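Long-range contacts in inositol monophosphatase family protein (Staphylococcus aureus subsp. aureus MSSA476, PDB 4I3Y), which probably hydrolyses inositol monophosphate to inositol and phosphate in a magnesium-dependent reaction that lithium inhibits: residues I163-Q168 with F183-V188; Q176-A181 with E255-I260; S21-I26 with Y125-P130. All coordinates share one frame; numbering follows the deposited sequence.

Contact 1 (I163-Q168 with F183-V188)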
loop_
_atom_site.group_PDB
_atom_site.type_symbol
_atom_site.label_atom_id
_atom_site.label_comp_id
_atom_site.label_asym_id
_atom_site.label_seq_id
_atom_site.Cartn_x
_atom_site.Cartn_y
_atom_site.Cartn_z
ATOM N N ILE A 163 9.232 4.919 -6.338
ATOM C CA ILE A 163 8.274 5.220 -7.410
ATOM C C ILE A 163 7.233 4.172 -7.559
ATOM O O ILE A 163 7.408 3.040 -7.093
ATOM C CB ILE A 163 8.891 5.448 -8.793
ATOM C CG1 ILE A 163 9.750 4.281 -9.248
ATOM C CG2 ILE A 163 9.656 6.754 -8.813
ATOM C CD1 ILE A 163 10.126 4.596 -10.698
ATOM N N SER A 164 6.155 4.555 -8.235
ATOM C CA SER A 164 4.984 3.727 -8.339
ATOM C C SER A 164 4.430 3.779 -9.761
ATOM O O SER A 164 4.334 4.866 -10.398
ATOM C CB SER A 164 3.970 4.291 -7.330
ATOM O OG SER A 164 2.631 4.065 -7.677
ATOM N N PHE A 165 4.056 2.612 -10.278
ATOM C CA PHE A 165 3.520 2.520 -11.632
ATOM C C PHE A 165 3.073 1.086 -11.808
ATOM O O PHE A 165 3.440 0.206 -10.978
ATOM C CB PHE A 165 4.575 2.907 -12.708
ATOM C CG PHE A 165 5.841 2.063 -12.669
ATOM C CD1 PHE A 165 5.936 0.878 -13.412
ATOM C CD2 PHE A 165 6.943 2.471 -11.931
ATOM C CE1 PHE A 165 7.091 0.095 -13.379
ATOM C CE2 PHE A 165 8.111 1.696 -11.890
ATOM C CZ PHE A 165 8.166 0.492 -12.593
ATOM N N ASN A 166 2.261 0.862 -12.850
ATOM C CA ASN A 166 1.769 -0.484 -13.196
ATOM C C ASN A 166 2.839 -1.121 -14.078
ATOM O O ASN A 166 3.016 -0.763 -15.253
ATOM C CB ASN A 166 0.397 -0.406 -13.883
ATOM C CG ASN A 166 -0.149 -1.777 -14.296
ATOM O OD1 ASN A 166 0.493 -2.808 -14.124
ATOM N ND2 ASN A 166 -1.352 -1.782 -14.837
ATOM N N ALA A 167 3.577 -2.048 -13.484
ATOM C CA ALA A 167 4.722 -2.673 -14.171
ATOM C C ALA A 167 4.242 -3.749 -15.187
ATOM O O ALA A 167 5.069 -4.363 -15.898
ATOM C CB ALA A 167 5.639 -3.302 -13.141
ATOM N N GLN A 168 2.935 -4.010 -15.235
ATOM C CA GLN A 168 2.424 -5.134 -16.056
ATOM C C GLN A 168 2.058 -4.647 -17.421
ATOM O O GLN A 168 1.748 -5.425 -18.291
ATOM C CB GLN A 168 1.169 -5.776 -15.471
ATOM C CG GLN A 168 1.281 -6.124 -14.014
ATOM C CD GLN A 168 0.077 -6.881 -13.497
ATOM O OE1 GLN A 168 -0.417 -6.614 -12.414
ATOM N NE2 GLN A 168 -0.406 -7.797 -14.286
ATOM N N PHE A 183 14.905 4.683 -5.673
ATOM C CA PHE A 183 15.403 4.118 -4.412
ATOM C C PHE A 183 14.741 2.742 -4.221
ATOM O O PHE A 183 15.428 1.749 -3.891
ATOM C CB PHE A 183 15.130 5.071 -3.226
ATOM C CG PHE A 183 15.580 4.533 -1.914
ATOM C CD1 PHE A 183 16.861 4.845 -1.422
ATOM C CD2 PHE A 183 14.736 3.685 -1.176
ATOM C CE1 PHE A 183 17.321 4.315 -0.228
ATOM C CE2 PHE A 183 15.185 3.136 0.020
ATOM C CZ PHE A 183 16.464 3.459 0.493
ATOM N N SER A 184 13.429 2.705 -4.447
ATOM C CA SER A 184 12.636 1.418 -4.463
ATOM C C SER A 184 11.307 1.594 -5.225
ATOM O O SER A 184 10.981 2.685 -5.726
ATOM C CB SER A 184 12.403 0.893 -3.043
ATOM O OG SER A 184 12.085 -0.499 -2.962
ATOM N N TYR A 185 10.546 0.516 -5.304
ATOM C CA TYR A 185 9.259 0.501 -6.002
ATOM C C TYR A 185 8.164 0.045 -5.039
ATOM O O TYR A 185 8.361 -0.916 -4.284
ATOM C CB TYR A 185 9.318 -0.504 -7.167
ATOM C CG TYR A 185 7.998 -0.876 -7.790
ATOM C CD1 TYR A 185 7.452 -0.098 -8.791
ATOM C CD2 TYR A 185 7.301 -2.026 -7.389
ATOM C CE1 TYR A 185 6.243 -0.425 -9.380
ATOM C CE2 TYR A 185 6.047 -2.341 -7.947
ATOM C CZ TYR A 185 5.528 -1.549 -8.964
ATOM O OH TYR A 185 4.307 -1.864 -9.633
ATOM N N ARG A 186 6.998 0.676 -5.147
ATOM C CA ARG A 186 5.872 0.377 -4.318
ATOM C C ARG A 186 4.628 0.529 -5.235
ATOM O O ARG A 186 4.659 1.264 -6.249
ATOM C CB ARG A 186 5.892 1.262 -2.994
ATOM C CG ARG A 186 6.094 0.357 -1.731
ATOM C CD ARG A 186 7.092 0.661 -0.617
ATOM N NE ARG A 186 8.127 -0.111 -1.082
ATOM C CZ ARG A 186 9.339 -0.370 -0.662
ATOM N NH1 ARG A 186 9.901 -0.016 0.482
ATOM N NH2 ARG A 186 10.007 -1.029 -1.571
ATOM N N LEU A 187 3.534 -0.147 -4.900
ATOM C CA LEU A 187 2.266 0.152 -5.583
ATOM C C LEU A 187 1.088 0.024 -4.681
ATOM O O LEU A 187 0.795 -1.086 -4.169
ATOM C CB LEU A 187 2.092 -0.694 -6.844
ATOM C CG LEU A 187 0.792 -0.545 -7.658
ATOM C CD1 LEU A 187 0.627 0.837 -8.322
ATOM C CD2 LEU A 187 0.818 -1.557 -8.772
ATOM N N VAL A 188 0.356 1.116 -4.504
ATOM C CA VAL A 188 -0.954 1.044 -3.774
ATOM C C VAL A 188 -2.066 0.438 -4.694
ATOM O O VAL A 188 -2.894 -0.380 -4.243
ATOM C CB VAL A 188 -1.394 2.448 -3.266
ATOM C CG1 VAL A 188 -2.684 2.360 -2.489
ATOM C CG2 VAL A 188 -0.296 3.108 -2.395
HETATM O O HOH W 1 2.774 -3.458 -11.285
#

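Contact 2 (Q176-A181 with E255-I260)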
loop_
_atom_site.group_PDB
_atom_site.type_symbol
_atom_site.label_atom_id
_atom_site.label_comp_id
_atom_site.label_asym_id
_atom_site.label_seq_id
_atom_site.Cartn_x
_atom_site.Cartn_y
_atom_site.Cartn_z
ATOM N N GLN A 176 12.663 -2.263 -15.815
ATOM C CA GLN A 176 13.996 -2.439 -15.205
ATOM C C GLN A 176 14.728 -1.085 -15.020
ATOM O O GLN A 176 15.302 -0.795 -13.935
ATOM C CB GLN A 176 14.806 -3.484 -15.985
ATOM C CG GLN A 176 16.127 -3.934 -15.301
ATOM C CD GLN A 176 15.932 -4.638 -13.965
ATOM O OE1 GLN A 176 16.258 -4.084 -12.919
ATOM N NE2 GLN A 176 15.412 -5.837 -13.984
ATOM N N ASP A 177 14.655 -0.204 -16.015
ATOM C CA ASP A 177 15.368 1.060 -15.907
ATOM C C ASP A 177 14.799 1.925 -14.793
ATOM O O ASP A 177 15.569 2.642 -14.113
ATOM C CB ASP A 177 15.431 1.843 -17.218
ATOM C CG ASP A 177 16.216 1.104 -18.299
ATOM O OD1 ASP A 177 17.090 0.277 -17.930
ATOM O OD2 ASP A 177 15.923 1.339 -19.517
ATOM N N LEU A 178 13.477 1.857 -14.599
ATOM C CA LEU A 178 12.816 2.633 -13.531
ATOM C C LEU A 178 13.207 2.063 -12.156
ATOM O O LEU A 178 13.505 2.827 -11.218
ATOM C CB LEU A 178 11.290 2.593 -13.743
ATOM C CG LEU A 178 10.739 3.333 -14.981
ATOM C CD1 LEU A 178 9.293 2.942 -15.279
ATOM C CD2 LEU A 178 10.808 4.819 -14.718
ATOM N N PHE A 179 13.153 0.735 -12.005
ATOM C CA PHE A 179 13.747 0.033 -10.824
ATOM C C PHE A 179 15.186 0.491 -10.490
ATOM O O PHE A 179 15.482 0.911 -9.367
ATOM C CB PHE A 179 13.788 -1.480 -11.071
ATOM C CG PHE A 179 12.410 -2.198 -11.039
ATOM C CD1 PHE A 179 11.267 -1.575 -10.614
ATOM C CD2 PHE A 179 12.333 -3.541 -11.405
ATOM C CE1 PHE A 179 10.044 -2.232 -10.599
ATOM C CE2 PHE A 179 11.141 -4.234 -11.375
ATOM C CZ PHE A 179 9.961 -3.572 -10.959
ATOM N N ASP A 180 16.112 0.371 -11.446
ATOM C CA ASP A 180 17.522 0.745 -11.192
ATOM C C ASP A 180 17.735 2.215 -10.791
ATOM O O ASP A 180 18.594 2.494 -9.972
ATOM C CB ASP A 180 18.425 0.466 -12.411
ATOM C CG ASP A 180 18.413 -0.996 -12.843
ATOM O OD1 ASP A 180 18.060 -1.868 -12.019
ATOM O OD2 ASP A 180 18.725 -1.265 -14.034
ATOM N N ALA A 181 16.990 3.145 -11.383
ATOM C CA ALA A 181 17.224 4.561 -11.134
ATOM C C ALA A 181 16.512 5.120 -9.896
ATOM O O ALA A 181 16.809 6.220 -9.500
ATOM C CB ALA A 181 16.822 5.370 -12.337
ATOM N N GLU A 255 11.923 15.109 -14.619
ATOM C CA GLU A 255 12.624 15.025 -15.909
ATOM C C GLU A 255 13.340 13.671 -16.027
ATOM O O GLU A 255 13.312 13.044 -17.079
ATOM C CB GLU A 255 13.589 16.206 -16.074
ATOM C CG GLU A 255 13.598 16.793 -17.497
ATOM C CD GLU A 255 14.949 17.462 -17.856
ATOM O OE1 GLU A 255 15.880 17.493 -17.004
ATOM O OE2 GLU A 255 15.101 17.949 -19.003
ATOM N N THR A 256 13.946 13.216 -14.934
ATOM C CA THR A 256 14.710 11.988 -14.995
ATOM C C THR A 256 13.731 10.850 -15.332
ATOM O O THR A 256 14.062 9.990 -16.147
ATOM C CB THR A 256 15.431 11.676 -13.667
ATOM O OG1 THR A 256 16.331 12.736 -13.318
ATOM C CG2 THR A 256 16.159 10.303 -13.672
ATOM N N VAL A 257 12.522 10.854 -14.737
ATOM C CA VAL A 257 11.560 9.771 -14.972
ATOM C C VAL A 257 11.083 9.792 -16.401
ATOM O O VAL A 257 10.906 8.751 -17.015
ATOM C CB VAL A 257 10.329 9.874 -14.026
ATOM C CG1 VAL A 257 9.323 8.797 -14.399
ATOM C CG2 VAL A 257 10.773 9.695 -12.552
ATOM N N LEU A 258 10.817 11.001 -16.930
ATOM C CA LEU A 258 10.308 11.109 -18.305
ATOM C C LEU A 258 11.361 10.669 -19.309
ATOM O O LEU A 258 11.045 10.064 -20.370
ATOM C CB LEU A 258 9.922 12.563 -18.668
ATOM C CG LEU A 258 8.605 13.103 -18.118
ATOM C CD1 LEU A 258 8.233 14.429 -18.825
ATOM C CD2 LEU A 258 7.502 12.092 -18.353
ATOM N N LYS A 259 12.608 10.999 -19.016
ATOM C CA LYS A 259 13.659 10.616 -19.947
ATOM C C LYS A 259 13.853 9.073 -19.940
ATOM O O LYS A 259 13.961 8.464 -21.001
ATOM C CB LYS A 259 14.930 11.441 -19.740
ATOM C CG LYS A 259 15.889 10.828 -18.760
ATOM C CD LYS A 259 17.329 10.779 -19.314
ATOM C CE LYS A 259 18.347 10.841 -18.150
ATOM N NZ LYS A 259 17.999 9.840 -17.097
ATOM N N ILE A 260 13.825 8.438 -18.769
ATOM C CA ILE A 260 13.773 6.939 -18.712
ATOM C C ILE A 260 12.593 6.335 -19.505
ATOM O O ILE A 260 12.734 5.345 -20.223
ATOM C CB ILE A 260 13.733 6.403 -17.273
ATOM C CG1 ILE A 260 15.029 6.706 -16.560
ATOM C CG2 ILE A 260 13.588 4.889 -17.244
ATOM C CD1 ILE A 260 14.914 6.566 -15.040
#

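Contact 3 (S21-I26 with Y125-P130)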
loop_
_atom_site.group_PDB
_atom_site.type_symbol
_atom_site.label_atom_id
_atom_site.label_comp_id
_atom_site.label_asym_id
_atom_site.label_seq_id
_atom_site.Cartn_x
_atom_site.Cartn_y
_atom_site.Cartn_z
ATOM N N SER A 21 -19.352 17.736 3.209
ATOM C CA SER A 21 -20.471 17.194 3.990
ATOM C C SER A 21 -21.143 15.939 3.307
ATOM O O SER A 21 -21.430 14.887 3.956
ATOM C CB SER A 21 -21.432 18.359 4.278
ATOM O OG SER A 21 -22.544 17.841 4.943
ATOM N N TRP A 22 -21.331 16.013 1.983
ATOM C CA TRP A 22 -21.878 14.874 1.237
ATOM C C TRP A 22 -20.886 13.685 1.301
ATOM O O TRP A 22 -21.301 12.583 1.494
ATOM C CB TRP A 22 -22.199 15.238 -0.222
ATOM C CG TRP A 22 -22.715 14.068 -1.024
ATOM C CD1 TRP A 22 -24.012 13.660 -1.126
ATOM C CD2 TRP A 22 -21.946 13.164 -1.858
ATOM N NE1 TRP A 22 -24.114 12.593 -1.975
ATOM C CE2 TRP A 22 -22.872 12.243 -2.428
ATOM C CE3 TRP A 22 -20.576 13.031 -2.157
ATOM C CZ2 TRP A 22 -22.485 11.203 -3.263
ATOM C CZ3 TRP A 22 -20.184 11.979 -2.995
ATOM C CH2 TRP A 22 -21.155 11.080 -3.552
ATOM N N LEU A 23 -19.589 13.963 1.166
ATOM C CA LEU A 23 -18.541 12.936 1.241
ATOM C C LEU A 23 -18.496 12.266 2.588
ATOM O O LEU A 23 -18.585 11.036 2.681
ATOM C CB LEU A 23 -17.198 13.553 0.938
ATOM C CG LEU A 23 -16.356 13.291 -0.301
ATOM C CD1 LEU A 23 -17.028 12.579 -1.486
ATOM C CD2 LEU A 23 -15.580 14.520 -0.715
ATOM N N LYS A 24 -18.404 13.071 3.652
ATOM C CA LYS A 24 -18.410 12.514 4.991
ATOM C C LYS A 24 -19.689 11.751 5.328
ATOM O O LYS A 24 -19.648 10.769 6.069
ATOM C CB LYS A 24 -18.061 13.572 6.064
ATOM C CG LYS A 24 -16.627 14.107 5.974
ATOM C CD LYS A 24 -15.518 13.045 6.146
ATOM C CE LYS A 24 -15.574 12.141 7.403
ATOM N NZ LYS A 24 -14.542 11.019 7.265
ATOM N N GLN A 25 -20.822 12.124 4.766
ATOM C CA GLN A 25 -22.034 11.317 5.052
ATOM C C GLN A 25 -22.202 10.051 4.159
ATOM O O GLN A 25 -23.107 9.234 4.347
ATOM C CB GLN A 25 -23.250 12.206 4.968
ATOM C CG GLN A 25 -23.560 12.687 3.574
ATOM C CD GLN A 25 -24.396 11.666 2.817
ATOM O OE1 GLN A 25 -25.272 11.013 3.422
ATOM N NE2 GLN A 25 -24.111 11.487 1.485
ATOM N N ILE A 26 -21.311 9.876 3.188
ATOM C CA ILE A 26 -21.216 8.608 2.482
ATOM C C ILE A 26 -20.585 7.482 3.424
ATOM O O ILE A 26 -20.786 6.327 3.176
ATOM C CB ILE A 26 -20.462 8.807 1.123
ATOM C CG1 ILE A 26 -21.136 8.051 -0.025
ATOM C CG2 ILE A 26 -18.998 8.434 1.254
ATOM C CD1 ILE A 26 -22.342 8.753 -0.598
ATOM N N TYR A 125 -11.030 16.627 -4.728
ATOM C CA TYR A 125 -11.247 15.766 -3.604
ATOM C C TYR A 125 -10.768 14.360 -3.930
ATOM O O TYR A 125 -11.141 13.827 -4.995
ATOM C CB TYR A 125 -12.772 15.664 -3.268
ATOM C CG TYR A 125 -13.359 17.013 -2.926
ATOM C CD1 TYR A 125 -13.217 17.550 -1.636
ATOM C CD2 TYR A 125 -13.948 17.794 -3.914
ATOM C CE1 TYR A 125 -13.697 18.825 -1.340
ATOM C CE2 TYR A 125 -14.377 19.073 -3.666
ATOM C CZ TYR A 125 -14.287 19.566 -2.368
ATOM O OH TYR A 125 -14.778 20.788 -2.137
ATOM N N VAL A 126 -10.001 13.774 -2.982
ATOM C CA VAL A 126 -9.638 12.355 -2.971
ATOM C C VAL A 126 -9.966 11.790 -1.596
ATOM O O VAL A 126 -9.286 12.087 -0.593
ATOM C CB VAL A 126 -8.170 12.068 -3.331
ATOM C CG1 VAL A 126 -7.950 10.541 -3.335
ATOM C CG2 VAL A 126 -7.814 12.651 -4.711
ATOM N N TYR A 127 -11.026 10.988 -1.550
ATOM C CA TYR A 127 -11.465 10.468 -0.251
ATOM C C TYR A 127 -10.991 9.067 -0.084
ATOM O O TYR A 127 -11.611 8.127 -0.665
ATOM C CB TYR A 127 -13.016 10.518 -0.075
ATOM C CG TYR A 127 -13.496 10.191 1.337
ATOM C CD1 TYR A 127 -12.647 10.329 2.452
ATOM C CD2 TYR A 127 -14.833 9.773 1.565
ATOM C CE1 TYR A 127 -13.085 10.022 3.727
ATOM C CE2 TYR A 127 -15.290 9.442 2.848
ATOM C CZ TYR A 127 -14.416 9.576 3.905
ATOM O OH TYR A 127 -14.861 9.281 5.141
ATOM N N ASP A 128 -9.954 8.916 0.740
ATOM C CA ASP A 128 -9.473 7.583 1.123
ATOM C C ASP A 128 -10.415 7.056 2.190
ATOM O O ASP A 128 -10.211 7.304 3.386
ATOM C CB ASP A 128 -8.066 7.736 1.647
ATOM C CG ASP A 128 -7.442 6.427 2.114
ATOM O OD1 ASP A 128 -8.102 5.429 2.275
ATOM O OD2 ASP A 128 -6.250 6.445 2.361
ATOM N N TYR A 129 -11.477 6.382 1.748
ATOM C CA TYR A 129 -12.554 6.046 2.659
ATOM C C TYR A 129 -12.098 4.958 3.668
ATOM O O TYR A 129 -12.404 5.073 4.860
ATOM C CB TYR A 129 -13.842 5.650 1.934
ATOM C CG TYR A 129 -14.774 4.881 2.849
ATOM C CD1 TYR A 129 -15.563 5.555 3.782
ATOM C CD2 TYR A 129 -14.798 3.506 2.842
ATOM C CE1 TYR A 129 -16.371 4.870 4.656
ATOM C CE2 TYR A 129 -15.603 2.808 3.707
ATOM C CZ TYR A 129 -16.387 3.525 4.604
ATOM O OH TYR A 129 -17.149 2.889 5.502
ATOM N N PRO A 130 -11.355 3.923 3.214
ATOM C CA PRO A 130 -10.976 2.868 4.200
ATOM C C PRO A 130 -10.214 3.456 5.399
ATOM O O PRO A 130 -10.297 2.917 6.527
ATOM C CB PRO A 130 -10.080 1.918 3.385
ATOM C CG PRO A 130 -10.602 2.102 1.968
ATOM C CD PRO A 130 -10.863 3.589 1.857
#

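Contact 1 (I163-Q168 with F183-V188)
The ring of Phe165 takes the edge of Tyr185 on one face. Tyr185 CE1 stands over the centre of that ring, and Tyr185 CD1 comes within 3.6 Å of Phe165 CE2. The planes are turned 64° to each other, which makes the pair an edge-to-face stack. At the edge of the Tyr185 ring, in its plane, lies Phe165 O. Phe179, on helix 172-181, adds a further edge-to-face contact to Tyr185.

These rings belong to a beta-alpha-beta unit: strand 162-164, helix 172-181 and strand 184-185, with the two strands parallel. The strand bonding is short. Ile163 N donates to Ser184 O at 2.9 Å, and Arg186 N returns a bond to Ile163 O at 3.1 Å. Ile163 O also receives a CA-H...O contact from Tyr185. After this one bridge, Ile163 with Tyr185, Ser164 CA makes a second such contact with Arg186 O, and side chains of the loop add to it.

A chi1 of 167° lays the Tyr185 ring along the neighbouring chain, past the end of strand 162-164. Both methyls of Leu187 lie near Phe165 O. Ser164 OG touches Leu187 CD1 and is hydrogen-bonded to Asp194 OD1 and His206 ND1. Arg186 NH1 bonds to Asn101 of the second subunit, and Tyr185 packs on Tyr185 of that subunit. The contact therefore lies at the dimer interface as well as at the edge of the five-stranded sheet.

In the loop, Asn166 OD1 accepts from Gln168 N, an Asx turn. A water accepts from Ala167 N at 2.7 Å and donates to Tyr185 OH at 2.8 Å. Tyr185 OH itself donates to Phe165 O at 2.6 Å, with a C=O...O angle of 170°.

Contact 2 (Q176-A181 with E255-I260)
Ile260 points its side chain at helix 172-181 and meets three residues there. Its CB lies 4.2 Å from Leu178 CD2. From CB the two branches part. The CG2 branch is short and wedges between two neighbours in sequence: it is 3.6 Å from Asp177 CB and 3.8 Å from Leu178 CD2. The other branch runs out through CG1 to CD1. CG1 is anti to the carbonyl carbon of Ile260 (chi1 -66°) and CD1 continues in an extended path, which takes the tip to the next turn of the opposing helix. There CD1 comes to 3.5 Å from Ala181 CB. The same methyl is 4.1 Å from Asp177 O, so it lies against backbone as well as side chain.

The two helices, 172-181 and 254-262, pack nearly antiparallel. Their local axes approach to 10.3 Å, with 152° between the N-to-C directions. Helix 172-181 is the helix of the beta-alpha-beta crossover that joins parallel strands 162-164 and 184-185. Helix 254-262 follows strand 246-249 of the same sheet.

Leu178 is the second main contributor. Its CD2 methyl also approaches Val257 CG1, at 4.3 Å, one turn back from Ile260 along helix 254-262. Leu178 extends the apolar layer to Phe165, while Val257 packs on Ile247 of strand 246-249. Leu158 fills in from a loop and touches Ala181, Thr256 and Val257. Asp177 presents its CB to the interface and lies at its partly exposed margin.

Contact 3 (S21-I26 with Y125-P130)
A chi1 of -171° swings the ring of Tyr127 off the strand, toward helix 12-35. Lys24 starts out away from the strand, but its chain bends at chi2 and chi3 and brings NZ back to the tyrosine. The two side chains cross at about a right angle. Lys24 NZ donates to Tyr127 OH at 2.8 Å, coming in obliquely to the ring. The hydroxyl has a second partner in Asp27, through OD1, and Lys24 NZ makes a long, weak ion pair with OD2 of the same aspartate. The phenol end is thus gripped by two residues of one helix, which would fix where the ring lies.

Away from the hydroxyl the contact is mostly apolar. Ile26 CG2 lies at the edge of the Tyr127 ring, 4.2 Å from CE2. Leu23 points at the strand, and its CD2 is 4.0 Å from Tyr125 CD1. Leu23 O lies 3.7 Å from Tyr127 CE2. One face of the Tyr127 ring is taken by Tyr129 CA of its own chain, over the centre. Tyr125 OH bonds to Asp16, two turns earlier on the helix than Leu23.

The helix lies on a face of the seven-stranded mixed sheet, one helix-sheet layer pair of the layered alpha/beta fold of the inositol monophosphatase family. Local axes of helix 21-26 and strand 125-128 run nearly parallel, 17° apart, at 10.4 Å. Leu23 also touches Leu113 of strand 110-117 and Leu134 of strand 133-138, so the helix spans three adjacent strands, while Trp22 packs on Phe60 and Phe63 of helix 51-67.

All three contacts are buried, and none has an exposed touching residue. Contacts 1 and 2 lie against the second subunit, while contact 3 stays inside one chain. Contacts 1 and 2 touch each other through residues of helix 172-181. Contact 1 joins the two strands on either side of that helix in sequence, and contact 2 sets the helix against helix 254-262. Contact 3 involves the other, seven-stranded sheet. It lies about 34 Å from contact 2, centre to centre, on the opposite side of the chain's centre. Chemistry follows place. Contact 1 mixes strand bonds, rings and a water, contact 2 is apolar, and contact 3 combines apolar packing with a lysine-tyrosine bond.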